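Long-range contact in eEF1A lysine and N-terminal methyltransferase (Homo sapiens, PDB 5WCJ), which methylates elongation factor eEF1A at its N-terminal glycine and at a lysine through two separate methyltransferase domains, using S-adenosyl-L-methionine as methyl donor: residues Val49-Gly54 with Ser77-Ala82. Numbering follows the deposited sequence.
Sequences VGLGGG and SMLEVA. With SAH (S-adenosyl-L-homocysteine), chain F.
Met78 and Gly52 meet where the glycine-rich loop of a Rossmann-fold methyltransferase, the first sequence motif of the C-terminal domain that methylates the eEF1A N-terminus, packs against helix 76-85. With CG anti to the carbonyl carbon (chi1 -64°), the Met78 chain bends at chi2 and again at chi3, bringing CE to 3.5 Å from Gly52 O. Met78 CG itself lies 3.8 Å from ribose O3' of S-adenosyl-L-homocysteine; the side chain thus touches both the loop carbonyl and the ribose. An alanine here would probably open a gap beside the ribose and cost the Gly52 carbonyl the methyl that lies against it, because neither CG nor CE would remain. No direct hydrogen bond joins the two segments; instead one water donates to both Gly52 O and Met78 O, bridging loop and helix. Leu51 supplies the apolar half of the contact. Its side chain extends away from the backbone N (chi1 -173°) and, with the turn at chi2, sets CD2 against the helix, 3.7 Å from Leu79 CA and 4.0 Å from Leu79 CD1, while Phe88 also touches the Leu51 side chain. Farther along, the methyl of Ala82 meets the loop backbone, CB standing 3.4 Å from Gly53 O. The type II' turn from Leu51 to Gly54 carries the chain into helix 55-63, and Gly52 takes a positive phi, where a CB would also crowd the ligand. Glu73 ties strand 67-73 into the site, accepting from Leu51 N through OE1 and bonding the ligand through OE2. Gly52 N donates to ribose O3' at 3.1 Å, with an N-H...O angle of 146°.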
loop_
_atom_site.group_PDB
_atom_site.type_symbol
_atom_site.label_atom_id
_atom_site.label_comp_id
_atom_site.label_asym_id
_atom_site.label_seq_id
_atom_site.Cartn_x
_atom_site.Cartn_y
_atom_site.Cartn_z
ATOM N N VAL A 49 4.858 -3.149 0.789
ATOM C CA VAL A 49 5.859 -3.808 1.616
ATOM C C VAL A 49 5.139 -4.744 2.539
ATOM O O VAL A 49 4.274 -4.305 3.322
ATOM C CB VAL A 49 6.672 -2.806 2.448
ATOM C CG1 VAL A 49 7.763 -3.541 3.201
ATOM C CG2 VAL A 49 7.222 -1.719 1.535
ATOM N N GLY A 50 5.507 -6.023 2.438
ATOM C CA GLY A 50 4.922 -7.087 3.206
ATOM C C GLY A 50 3.937 -7.848 2.336
ATOM O O GLY A 50 2.911 -7.298 1.963
ATOM N N LEU A 51 4.259 -9.099 1.995
ATOM C CA LEU A 51 3.389 -9.918 1.089
ATOM C C LEU A 51 2.261 -10.630 1.803
ATOM O O LEU A 51 1.150 -10.738 1.252
ATOM C CB LEU A 51 4.220 -10.951 0.330
ATOM C CG LEU A 51 3.524 -11.761 -0.766
ATOM C CD1 LEU A 51 3.143 -10.854 -1.922
ATOM C CD2 LEU A 51 4.455 -12.886 -1.229
ATOM N N GLY A 52 2.541 -11.151 2.996
ATOM C CA GLY A 52 1.670 -12.113 3.674
ATOM C C GLY A 52 1.353 -13.262 2.727
ATOM O O GLY A 52 2.233 -13.734 2.004
ATOM N N GLY A 53 0.083 -13.649 2.691
ATOM C CA GLY A 53 -0.405 -14.636 1.731
ATOM C C GLY A 53 -0.566 -14.144 0.298
ATOM O O GLY A 53 -0.919 -14.935 -0.571
ATOM N N GLY A 54 -0.333 -12.845 0.059
ATOM C CA GLY A 54 -0.399 -12.252 -1.273
ATOM C C GLY A 54 -1.755 -11.652 -1.640
ATOM O O GLY A 54 -1.892 -11.042 -2.706
ATOM N N SER A 77 10.249 -17.657 1.828
ATOM C CA SER A 77 9.265 -18.706 2.116
ATOM C C SER A 77 7.837 -18.213 1.986
ATOM O O SER A 77 6.945 -18.993 1.650
ATOM C CB SER A 77 9.430 -19.258 3.540
ATOM O OG SER A 77 10.622 -19.999 3.634
ATOM N N MET A 78 7.610 -16.934 2.280
ATOM C CA MET A 78 6.283 -16.363 2.125
ATOM C C MET A 78 5.902 -16.278 0.652
ATOM O O MET A 78 4.765 -16.574 0.290
ATOM C CB MET A 78 6.196 -14.980 2.803
ATOM C CG MET A 78 6.379 -15.041 4.323
ATOM S SD MET A 78 5.083 -15.945 5.187
ATOM C CE MET A 78 3.698 -14.866 4.932
ATOM N N LEU A 79 6.821 -15.837 -0.183
ATOM C CA LEU A 79 6.591 -15.832 -1.629
ATOM C C LEU A 79 6.389 -17.258 -2.163
ATOM O O LEU A 79 5.520 -17.470 -3.016
ATOM C CB LEU A 79 7.716 -15.158 -2.384
ATOM C CG LEU A 79 7.652 -15.156 -3.928
ATOM C CD1 LEU A 79 6.412 -14.423 -4.413
ATOM C CD2 LEU A 79 8.890 -14.553 -4.559
ATOM N N GLU A 80 7.208 -18.198 -1.690
ATOM C CA GLU A 80 7.091 -19.595 -2.153
ATOM C C GLU A 80 5.690 -20.181 -1.896
ATOM O O GLU A 80 5.060 -20.716 -2.822
ATOM C CB GLU A 80 8.165 -20.481 -1.504
ATOM C CG GLU A 80 8.602 -21.669 -2.346
ATOM N N VAL A 81 5.217 -20.096 -0.657
ATOM C CA VAL A 81 3.920 -20.658 -0.295
ATOM C C VAL A 81 2.781 -19.959 -1.036
ATOM O O VAL A 81 1.830 -20.612 -1.482
ATOM C CB VAL A 81 3.679 -20.696 1.246
ATOM C CG1 VAL A 81 3.483 -19.316 1.821
ATOM C CG2 VAL A 81 2.473 -21.557 1.598
ATOM N N ALA A 82 2.860 -18.631 -1.163
ATOM C CA ALA A 82 1.809 -17.899 -1.859
ATOM C C ALA A 82 1.728 -18.276 -3.359
ATOM O O ALA A 82 0.637 -18.364 -3.929
ATOM C CB ALA A 82 1.990 -16.404 -1.696
HETATM C CG SAH F . 0.839 -9.261 6.270
HETATM S SD SAH F . 2.053 -10.427 6.949
HETATM C "C5'" SAH F . 3.506 -9.390 7.259
HETATM C "C4'" SAH F . 4.492 -9.589 6.125
HETATM O "O4'" SAH F . 5.592 -8.664 6.303
HETATM C "C3'" SAH F . 5.110 -11.000 6.093
HETATM O "O3'" SAH F . 5.075 -11.513 4.766
HETATM C "C2'" SAH F . 6.551 -10.751 6.554
HETATM O "O2'" SAH F . 7.538 -11.636 6.035
HETATM C "C1'" SAH F . 6.768 -9.364 5.968
HETATM N N9 SAH F . 7.895 -8.620 6.524
HETATM C C8 SAH F . 8.300 -8.578 7.834
HETATM N N7 SAH F . 9.300 -7.760 8.058
HETATM C C5 SAH F . 9.573 -7.227 6.810
HETATM C C6 SAH F . 10.510 -6.279 6.368
HETATM N N6 SAH F . 11.394 -5.656 7.191
HETATM N N1 SAH F . 10.527 -5.979 5.054
HETATM C C2 SAH F . 9.661 -6.596 4.233
HETATM N N3 SAH F . 8.716 -7.492 4.537
HETATM C C4 SAH F . 8.720 -7.761 5.852
HETATM O O HOH W 1 2.501 -16.430 1.985
#